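Local coordinates for protein alcohol dehydrogenase, zinc-containing (Thermotoga maritima, PDB 1VJ0) that probably works as a zinc-dependent oxidoreductase of the medium-chain dehydrogenase type, carrying two zinc ions in each chain, and is assigned as an alcohol dehydrogenase, at residues Ile40-Ile49 with Arg146-Pro157; Leu349-Ala359 with Glu370-Pro378. All coordinates share one frame; numbering follows the deposited sequence.

Contact 1. Residues Ile40-Ile49 with Arg146-Pro157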
loop_
_atom_site.group_PDB
_atom_site.type_symbol
_atom_site.label_atom_id
_atom_site.label_comp_id
_atom_site.label_asym_id
_atom_site.label_seq_id
_atom_site.Cartn_x
_atom_site.Cartn_y
_atom_site.Cartn_z
ATOM N N ILE A 40 -22.470 -12.232 36.710
ATOM C CA ILE A 40 -21.921 -11.290 35.727
ATOM C C ILE A 40 -22.699 -11.404 34.390
ATOM O O ILE A 40 -23.321 -12.453 34.136
ATOM C CB ILE A 40 -20.388 -11.506 35.520
ATOM C CG1 ILE A 40 -20.043 -12.918 34.989
ATOM C CG2 ILE A 40 -19.641 -11.296 36.834
ATOM C CD1 ILE A 40 -18.531 -13.180 34.887
ATOM N N PRO A 41 -22.695 -10.365 33.557
ATOM C CA PRO A 41 -23.440 -10.430 32.302
ATOM C C PRO A 41 -23.028 -11.616 31.435
ATOM O O PRO A 41 -21.843 -12.009 31.421
ATOM C CB PRO A 41 -23.111 -9.099 31.643
ATOM C CG PRO A 41 -22.854 -8.247 32.789
ATOM C CD PRO A 41 -22.058 -9.047 33.733
ATOM N N ARG A 42 -23.991 -12.161 30.722
ATOM C CA ARG A 42 -23.740 -13.274 29.834
ATOM C C ARG A 42 -22.517 -13.051 28.953
ATOM O O ARG A 42 -22.360 -12.030 28.293
ATOM C CB ARG A 42 -24.975 -13.565 28.980
ATOM C CG ARG A 42 -24.936 -14.894 28.262
ATOM C CD ARG A 42 -25.949 -14.991 27.123
ATOM N NE ARG A 42 -27.304 -15.126 27.691
ATOM C CZ ARG A 42 -28.396 -14.412 27.343
ATOM N NH1 ARG A 42 -28.374 -13.488 26.380
ATOM N NH2 ARG A 42 -29.536 -14.664 27.963
ATOM N N GLY A 43 -21.633 -14.038 28.949
ATOM C CA GLY A 43 -20.483 -14.037 28.071
ATOM C C GLY A 43 -19.235 -13.412 28.725
ATOM O O GLY A 43 -18.144 -13.512 28.181
ATOM N N SER A 44 -19.432 -12.746 29.865
ATOM C CA SER A 44 -18.401 -11.945 30.510
ATOM C C SER A 44 -17.327 -12.817 31.123
ATOM O O SER A 44 -17.588 -13.981 31.401
ATOM C CB SER A 44 -19.013 -11.171 31.683
ATOM O OG SER A 44 -19.862 -10.145 31.219
ATOM N N ILE A 45 -16.168 -12.197 31.392
ATOM C CA ILE A 45 -15.023 -12.823 32.006
ATOM C C ILE A 45 -14.650 -12.094 33.311
ATOM O O ILE A 45 -14.386 -10.897 33.297
ATOM C CB ILE A 45 -13.776 -12.816 31.048
ATOM C CG1 ILE A 45 -14.149 -13.431 29.702
ATOM C CG2 ILE A 45 -12.652 -13.625 31.683
ATOM C CD1 ILE A 45 -14.669 -12.440 28.616
ATOM N N LEU A 46 -14.685 -12.802 34.425
ATOM C CA LEU A 46 -14.234 -12.217 35.685
ATOM C C LEU A 46 -12.747 -12.436 35.797
ATOM O O LEU A 46 -12.279 -13.594 35.736
ATOM C CB LEU A 46 -14.948 -12.868 36.843
ATOM C CG LEU A 46 -14.680 -12.304 38.235
ATOM C CD1 LEU A 46 -14.937 -10.805 38.348
ATOM C CD2 LEU A 46 -15.576 -13.096 39.229
ATOM N N VAL A 47 -12.015 -11.357 35.966
ATOM C CA VAL A 47 -10.558 -11.364 35.935
ATOM C C VAL A 47 -10.004 -10.797 37.233
ATOM O O VAL A 47 -10.441 -9.735 37.687
ATOM C CB VAL A 47 -10.022 -10.571 34.705
ATOM C CG1 VAL A 47 -8.477 -10.535 34.660
ATOM C CG2 VAL A 47 -10.586 -11.179 33.421
ATOM N N GLU A 48 -9.076 -11.527 37.822
ATOM C CA GLU A 48 -8.255 -11.045 38.924
ATOM C C GLU A 48 -7.132 -10.186 38.361
ATOM O O GLU A 48 -6.317 -10.656 37.544
ATOM C CB GLU A 48 -7.668 -12.249 39.684
ATOM C CG GLU A 48 -6.763 -11.830 40.846
ATOM C CD GLU A 48 -5.855 -12.928 41.356
ATOM O OE1 GLU A 48 -5.903 -14.084 40.843
ATOM O OE2 GLU A 48 -5.058 -12.582 42.261
ATOM N N ILE A 49 -7.093 -8.917 38.733
ATOM C CA ILE A 49 -6.010 -8.021 38.277
ATOM C C ILE A 49 -4.696 -8.405 38.950
ATOM O O ILE A 49 -4.656 -8.525 40.166
ATOM C CB ILE A 49 -6.348 -6.531 38.537
ATOM C CG1 ILE A 49 -7.559 -6.058 37.703
ATOM C CG2 ILE A 49 -5.151 -5.617 38.318
ATOM C CD1 ILE A 49 -7.274 -5.939 36.201
ATOM N N ARG A 146 -15.163 -1.915 36.209
ATOM C CA ARG A 146 -14.956 -1.633 34.793
ATOM C C ARG A 146 -13.652 -0.854 34.567
ATOM O O ARG A 146 -13.485 -0.188 33.544
ATOM C CB ARG A 146 -16.141 -0.896 34.179
ATOM C CG ARG A 146 -17.442 -1.669 34.181
ATOM C CD ARG A 146 -17.377 -3.042 33.576
ATOM N NE ARG A 146 -18.745 -3.549 33.353
ATOM C CZ ARG A 146 -19.032 -4.623 32.640
ATOM N NH1 ARG A 146 -18.061 -5.341 32.093
ATOM N NH2 ARG A 146 -20.288 -4.997 32.500
ATOM N N GLY A 147 -12.727 -0.999 35.514
ATOM C CA GLY A 147 -11.415 -0.388 35.446
ATOM C C GLY A 147 -10.391 -1.244 36.185
ATOM O O GLY A 147 -10.775 -2.138 36.923
ATOM N N CYS A 148 -9.102 -0.972 35.959
ATOM C CA CYS A 148 -8.049 -1.832 36.466
ATOM C C CYS A 148 -7.513 -1.475 37.857
ATOM O O CYS A 148 -6.757 -2.262 38.419
ATOM C CB CYS A 148 -6.886 -1.842 35.472
ATOM S SG CYS A 148 -7.375 -2.565 33.892
ATOM N N TYR A 149 -7.882 -0.295 38.403
ATOM C CA TYR A 149 -7.499 0.066 39.775
ATOM C C TYR A 149 -8.438 -0.668 40.745
ATOM O O TYR A 149 -9.201 -0.053 41.534
ATOM C CB TYR A 149 -7.621 1.557 40.040
ATOM C CG TYR A 149 -6.671 2.537 39.355
ATOM C CD1 TYR A 149 -5.913 2.203 38.243
ATOM C CD2 TYR A 149 -6.562 3.843 39.859
ATOM C CE1 TYR A 149 -5.104 3.163 37.610
ATOM C CE2 TYR A 149 -5.788 4.780 39.252
ATOM C CZ TYR A 149 -5.041 4.433 38.135
ATOM O OH TYR A 149 -4.277 5.393 37.534
ATOM N N SER A 150 -8.292 -1.987 40.741
ATOM C CA SER A 150 -9.222 -2.876 41.358
ATOM C C SER A 150 -8.545 -4.242 41.501
ATOM O O SER A 150 -7.574 -4.592 40.790
ATOM C CB SER A 150 -10.468 -2.984 40.444
ATOM O OG SER A 150 -11.448 -3.838 40.970
ATOM N N SER A 151 -9.076 -5.024 42.412
ATOM C CA SER A 151 -8.645 -6.400 42.638
ATOM C C SER A 151 -9.077 -7.248 41.452
ATOM O O SER A 151 -8.371 -8.207 41.095
ATOM C CB SER A 151 -9.263 -6.937 43.946
ATOM O OG SER A 151 -10.697 -6.897 43.906
ATOM N N HIS A 152 -10.207 -6.860 40.855
ATOM C CA HIS A 152 -10.848 -7.611 39.769
ATOM C C HIS A 152 -11.432 -6.673 38.757
ATOM O O HIS A 152 -11.793 -5.525 39.084
ATOM C CB HIS A 152 -11.969 -8.515 40.324
ATOM C CG HIS A 152 -11.469 -9.576 41.262
ATOM N ND1 HIS A 152 -11.250 -9.332 42.601
ATOM C CD2 HIS A 152 -11.149 -10.878 41.052
ATOM C CE1 HIS A 152 -10.772 -10.431 43.172
ATOM N NE2 HIS A 152 -10.682 -11.378 42.249
ATOM N N ILE A 153 -11.614 -7.183 37.534
ATOM C CA ILE A 153 -12.363 -6.478 36.504
ATOM C C ILE A 153 -13.293 -7.483 35.817
ATOM O O ILE A 153 -12.976 -8.680 35.719
ATOM C CB ILE A 153 -11.391 -5.799 35.477
ATOM C CG1 ILE A 153 -12.144 -4.864 34.521
ATOM C CG2 ILE A 153 -10.617 -6.874 34.693
ATOM C CD1 ILE A 153 -11.209 -3.982 33.718
ATOM N N VAL A 154 -14.469 -7.014 35.402
ATOM C CA VAL A 154 -15.370 -7.813 34.601
ATOM C C VAL A 154 -15.234 -7.377 33.147
ATOM O O VAL A 154 -15.489 -6.215 32.820
ATOM C CB VAL A 154 -16.831 -7.618 35.036
ATOM C CG1 VAL A 154 -17.776 -8.421 34.139
ATOM C CG2 VAL A 154 -16.993 -8.012 36.524
ATOM N N LEU A 155 -14.808 -8.290 32.281
ATOM C CA LEU A 155 -14.609 -7.996 30.857
ATOM C C LEU A 155 -15.847 -8.487 30.096
ATOM O O LEU A 155 -16.329 -9.609 30.308
ATOM C CB LEU A 155 -13.344 -8.707 30.324
ATOM C CG LEU A 155 -11.993 -8.435 30.957
ATOM C CD1 LEU A 155 -10.966 -9.163 30.140
ATOM C CD2 LEU A 155 -11.664 -6.972 30.986
ATOM N N ASP A 156 -16.397 -7.638 29.243
ATOM C CA ASP A 156 -17.515 -8.008 28.373
ATOM C C ASP A 156 -17.092 -9.088 27.365
ATOM O O ASP A 156 -15.940 -9.163 27.012
ATOM C CB ASP A 156 -17.949 -6.814 27.536
ATOM C CG ASP A 156 -18.765 -5.774 28.295
ATOM O OD1 ASP A 156 -19.722 -6.107 29.025
ATOM O OD2 ASP A 156 -18.521 -4.558 28.168
ATOM N N PRO A 157 -18.043 -9.852 26.821
ATOM C CA PRO A 157 -17.727 -10.903 25.840
ATOM C C PRO A 157 -17.070 -10.356 24.601
ATOM O O PRO A 157 -16.300 -11.046 23.951
ATOM C CB PRO A 157 -19.102 -11.547 25.540
ATOM C CG PRO A 157 -20.144 -10.560 26.005
ATOM C CD PRO A 157 -19.482 -9.809 27.131
#
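The ring of Pro157 lies against the backbone of a type II turn, Pro41 to Ser44, with its CB 3.4 Å from Gly43 O and its CG 3.5 Å from Arg42 O. Gly43, with no side chain, lets Pro157 CB come down on its carbonyl. The turn leads into an antiparallel strand pair of the GroES-like domain, strands 45-49 and 152-155, whose axes pass 4.7 Å apart with their N-to-C directions at 152°. Ile45 with Leu155 and Val47 with Ile153 are hydrogen-bonded pairs; the bond from Leu155 N to Ile45 O is almost straight (175°). On the face carrying these four residues, Val47 CB meets Ile153 CG2 at 3.7 Å and Val47 CG2 reaches Leu155 CD1, with Trp106 of strand 103-106 packed on Val47 and Leu155. On the other face, Val154 divides its branches, CG1 to Ser44 CB and CG2 to Leu46 CD1. Further along, the His152 ring passes by the Glu48 backbone, its CD2 3.6 Å from Glu48 CA, while the Glu48 carboxylate forms a salt bridge with Arg82. The pairing ends where Ile49 N bonds to Ser151 O and Ile49 CB presses to 3.2 Å from Ser150 O.

Contact 2. Residues Leu349-Ala359 with Glu370-Pro378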
loop_
_atom_site.group_PDB
_atom_site.type_symbol
_atom_site.label_atom_id
_atom_site.label_comp_id
_atom_site.label_asym_id
_atom_site.label_seq_id
_atom_site.Cartn_x
_atom_site.Cartn_y
_atom_site.Cartn_z
ATOM N N LEU A 349 11.549 0.846 31.999
ATOM C CA LEU A 349 10.640 1.960 32.053
ATOM C C LEU A 349 9.849 1.997 33.369
ATOM O O LEU A 349 9.383 3.054 33.776
ATOM C CB LEU A 349 9.675 1.885 30.888
ATOM C CG LEU A 349 10.134 2.406 29.532
ATOM C CD1 LEU A 349 11.342 1.685 29.010
ATOM C CD2 LEU A 349 9.001 2.265 28.526
ATOM N N ILE A 350 9.717 0.854 34.044
ATOM C CA ILE A 350 8.930 0.794 35.295
ATOM C C ILE A 350 9.791 1.240 36.434
ATOM O O ILE A 350 10.726 0.564 36.800
ATOM C CB ILE A 350 8.341 -0.610 35.539
ATOM C CG1 ILE A 350 7.409 -0.956 34.379
ATOM C CG2 ILE A 350 7.585 -0.637 36.919
ATOM C CD1 ILE A 350 7.122 -2.417 34.203
ATOM N N THR A 351 9.517 2.427 36.948
ATOM C CA THR A 351 10.340 2.988 37.999
ATOM C C THR A 351 9.782 2.763 39.364
ATOM O O THR A 351 10.543 2.847 40.337
ATOM C CB THR A 351 10.556 4.492 37.816
ATOM O OG1 THR A 351 9.313 5.141 37.573
ATOM C CG2 THR A 351 11.432 4.775 36.602
ATOM N N HIS A 352 8.479 2.487 39.454
ATOM C CA HIS A 352 7.831 2.369 40.761
ATOM C C HIS A 352 6.760 1.284 40.692
ATOM O O HIS A 352 6.017 1.212 39.717
ATOM C CB HIS A 352 7.144 3.670 41.101
ATOM C CG HIS A 352 8.091 4.811 41.341
ATOM N ND1 HIS A 352 8.665 5.532 40.317
ATOM C CD2 HIS A 352 8.580 5.333 42.491
ATOM C CE1 HIS A 352 9.462 6.458 40.828
ATOM N NE2 HIS A 352 9.408 6.376 42.145
ATOM N N ARG A 353 6.678 0.467 41.723
ATOM C CA ARG A 353 5.580 -0.488 41.885
ATOM C C ARG A 353 4.960 -0.256 43.231
ATOM O O ARG A 353 5.657 -0.328 44.241
ATOM C CB ARG A 353 6.070 -1.923 41.814
ATOM C CG ARG A 353 6.710 -2.277 40.502
ATOM C CD ARG A 353 6.443 -3.684 39.988
ATOM N NE ARG A 353 6.385 -4.659 41.070
ATOM C CZ ARG A 353 5.377 -5.507 41.330
ATOM N NH1 ARG A 353 4.296 -5.546 40.571
ATOM N NH2 ARG A 353 5.476 -6.332 42.381
ATOM N N LEU A 354 3.671 0.065 43.242
ATOM C CA LEU A 354 2.965 0.393 44.483
ATOM C C LEU A 354 1.795 -0.528 44.682
ATOM O O LEU A 354 1.273 -1.021 43.712
ATOM C CB LEU A 354 2.449 1.829 44.456
ATOM C CG LEU A 354 3.445 2.898 44.906
ATOM C CD1 LEU A 354 4.734 2.854 44.155
ATOM C CD2 LEU A 354 2.808 4.258 44.719
ATOM N N PRO A 355 1.385 -0.732 45.932
ATOM C CA PRO A 355 0.135 -1.417 46.249
ATOM C C PRO A 355 -1.062 -0.656 45.720
ATOM O O PRO A 355 -1.062 0.583 45.721
ATOM C CB PRO A 355 0.081 -1.419 47.779
ATOM C CG PRO A 355 1.341 -0.977 48.255
ATOM C CD PRO A 355 2.084 -0.279 47.144
ATOM N N LEU A 356 -2.106 -1.381 45.316
ATOM C CA LEU A 356 -3.342 -0.701 44.808
ATOM C C LEU A 356 -3.853 0.393 45.736
ATOM O O LEU A 356 -4.256 1.466 45.286
ATOM C CB LEU A 356 -4.468 -1.725 44.576
ATOM C CG LEU A 356 -5.851 -1.187 44.255
ATOM C CD1 LEU A 356 -5.802 -0.222 43.062
ATOM C CD2 LEU A 356 -6.775 -2.393 44.036
ATOM N N LYS A 357 -3.849 0.116 47.041
ATOM C CA LYS A 357 -4.324 1.073 48.030
ATOM C C LYS A 357 -3.543 2.386 48.119
ATOM O O LYS A 357 -4.046 3.348 48.722
ATOM C CB LYS A 357 -4.430 0.418 49.414
ATOM C CG LYS A 357 -5.603 -0.599 49.483
ATOM C CD LYS A 357 -5.563 -1.382 50.821
ATOM C CE LYS A 357 -6.698 -2.431 50.924
ATOM N NZ LYS A 357 -6.532 -3.350 52.159
ATOM N N GLU A 358 -2.373 2.438 47.488
ATOM C CA GLU A 358 -1.602 3.680 47.308
ATOM C C GLU A 358 -1.793 4.358 45.931
ATOM O O GLU A 358 -0.972 5.147 45.470
ATOM C CB GLU A 358 -0.148 3.383 47.589
ATOM C CG GLU A 358 0.060 3.011 49.073
ATOM C CD GLU A 358 1.507 3.001 49.512
ATOM O OE1 GLU A 358 2.414 3.005 48.659
ATOM O OE2 GLU A 358 1.770 2.997 50.733
ATOM N N ALA A 359 -2.920 4.068 45.297
ATOM C CA ALA A 359 -3.218 4.665 44.000
ATOM C C ALA A 359 -3.101 6.214 44.012
ATOM O O ALA A 359 -2.707 6.827 43.003
ATOM C CB ALA A 359 -4.607 4.161 43.441
ATOM N N GLU A 370 8.265 12.310 39.194
ATOM C CA GLU A 370 9.188 11.478 39.966
ATOM C C GLU A 370 9.181 10.049 39.396
ATOM O O GLU A 370 10.180 9.353 39.476
ATOM C CB GLU A 370 8.742 11.416 41.417
ATOM C CG GLU A 370 9.766 10.826 42.372
ATOM C CD GLU A 370 9.406 11.066 43.829
ATOM O OE1 GLU A 370 8.691 12.063 44.133
ATOM O OE2 GLU A 370 9.827 10.242 44.683
ATOM N N ALA A 371 8.036 9.598 38.867
ATOM C CA ALA A 371 7.989 8.297 38.207
ATOM C C ALA A 371 7.935 8.501 36.701
ATOM O O ALA A 371 7.345 9.480 36.219
ATOM C CB ALA A 371 6.763 7.490 38.669
ATOM N N LEU A 372 8.523 7.551 35.967
ATOM C CA LEU A 372 8.347 7.452 34.530
ATOM C C LEU A 372 7.089 6.609 34.252
ATOM O O LEU A 372 6.250 6.990 33.440
ATOM C CB LEU A 372 9.592 6.831 33.879
ATOM C CG LEU A 372 9.647 6.504 32.389
ATOM C CD1 LEU A 372 9.316 7.692 31.573
ATOM C CD2 LEU A 372 11.039 6.010 31.979
ATOM N N LYS A 373 7.006 5.454 34.917
ATOM C CA LYS A 373 5.842 4.602 34.907
ATOM C C LYS A 373 5.685 3.882 36.244
ATOM O O LYS A 373 6.641 3.311 36.775
ATOM C CB LYS A 373 5.950 3.562 33.758
ATOM C CG LYS A 373 4.711 2.827 33.504
ATOM C CD LYS A 373 3.798 3.665 32.655
ATOM C CE LYS A 373 2.429 3.134 32.655
ATOM N NZ LYS A 373 1.615 4.176 32.013
ATOM N N VAL A 374 4.470 3.945 36.778
ATOM C CA VAL A 374 4.082 3.193 37.970
ATOM C C VAL A 374 3.149 2.062 37.597
ATOM O O VAL A 374 2.208 2.254 36.822
ATOM C CB VAL A 374 3.305 4.050 38.973
ATOM C CG1 VAL A 374 2.996 3.216 40.265
ATOM C CG2 VAL A 374 4.076 5.333 39.309
ATOM N N ILE A 375 3.402 0.915 38.201
ATOM C CA ILE A 375 2.507 -0.226 38.208
ATOM C C ILE A 375 1.880 -0.444 39.595
ATOM O O ILE A 375 2.555 -0.392 40.627
ATOM C CB ILE A 375 3.298 -1.487 37.788
ATOM C CG1 ILE A 375 3.927 -1.272 36.409
ATOM C CG2 ILE A 375 2.395 -2.738 37.781
ATOM C CD1 ILE A 375 2.967 -1.115 35.252
ATOM N N LEU A 376 0.570 -0.693 39.622
ATOM C CA LEU A 376 -0.128 -0.988 40.875
ATOM C C LEU A 376 -0.377 -2.475 40.949
ATOM O O LEU A 376 -0.667 -3.136 39.940
ATOM C CB LEU A 376 -1.474 -0.254 40.969
ATOM C CG LEU A 376 -1.414 1.279 41.034
ATOM C CD1 LEU A 376 -2.775 1.910 40.855
ATOM C CD2 LEU A 376 -0.766 1.721 42.353
ATOM N N TYR A 377 -0.291 -3.006 42.152
ATOM C CA TYR A 377 -0.644 -4.383 42.348
ATOM C C TYR A 377 -1.633 -4.522 43.515
ATOM O O TYR A 377 -1.430 -3.960 44.606
ATOM C CB TYR A 377 0.601 -5.244 42.544
ATOM C CG TYR A 377 1.438 -4.843 43.676
ATOM C CD1 TYR A 377 1.159 -5.289 44.968
ATOM C CD2 TYR A 377 2.545 -4.018 43.484
ATOM C CE1 TYR A 377 1.957 -4.911 46.044
ATOM C CE2 TYR A 377 3.334 -3.642 44.544
ATOM C CZ TYR A 377 3.049 -4.088 45.808
ATOM O OH TYR A 377 3.874 -3.694 46.832
ATOM N N PRO A 378 -2.716 -5.250 43.271
ATOM C CA PRO A 378 -3.612 -5.604 44.346
ATOM C C PRO A 378 -2.917 -6.530 45.360
ATOM O O PRO A 378 -1.928 -7.190 45.030
ATOM C CB PRO A 378 -4.756 -6.315 43.630
ATOM C CG PRO A 378 -4.597 -5.940 42.155
ATOM C CD PRO A 378 -3.171 -5.790 41.970
HETATM O O HOH W 1 10.537 8.007 43.860
HETATM O O HOH W 2 5.633 -1.511 46.961
#
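Tyr377 turns one face of its ring to the Leu354-Pro355 peptide, and Pro355 CA sits 4.0 Å from the ring centroid, 13° off its normal, a CH-pi contact. Tyr377 CG lies between backbone N and carbonyl carbon (chi1 58°), which carries the ring back over the partner strand. The Arg353 guanidinium, salt-bridged to Asp171, has Tyr377 CD2 over one face, the two planes 27° apart. A water joins Tyr377 OH to Arg353 O. On the opposite face of the strand pair, with Leu354, Leu376 fills the hollow formed by Leu354, Pro355 and Ala359: CD2 lies 3.8 Å from Leu354 CB, and CD1 meets Ala359 CB. On the Arg353 side Ile350 fits CG2 against Ile375 CG1 (3.7 Å). At the far end Ala371 CB nudges His352 ND1 at 3.2 Å, while Thr351 OG1 accepts a hydrogen bond from Leu372 N at 3.0 Å. Strands 352-355 and 374-377 run parallel, with Leu354 N to Ile375 O at 2.9 Å among the backbone bonds that set their register. They are the two strands of a beta-alpha-beta unit connected through helix 359-368, whose Leu365 touches His352 and Ala371; helix 170-188 packs on Ile350 and Ile375, and strand 45-54 pairs with 374-377.

Along the chain the two contacts come in series, contact 1 closing before contact 2 opens, and their centres are about 21 Å apart. They nevertheless belong to one mixed sheet: strand 45-54 pairs antiparallel with 152-155 and also with 374-377, which in turn lies parallel to 352-355. The beta-alpha-beta unit near the C-terminus thus adds two strands to the sheet that holds strand 45-54. Where they meet, Pro378 CG lies 3.3 Å from Ile49 O. Contact 2 comes closer to the zinc ion held by Cys55, His77, Glu78 and Cys178: the Lys373 side chain is about 5 Å from it, that of Cys148 about 10 Å. Lys373 NZ bonds to Val54 O and forms a salt bridge with Glu78.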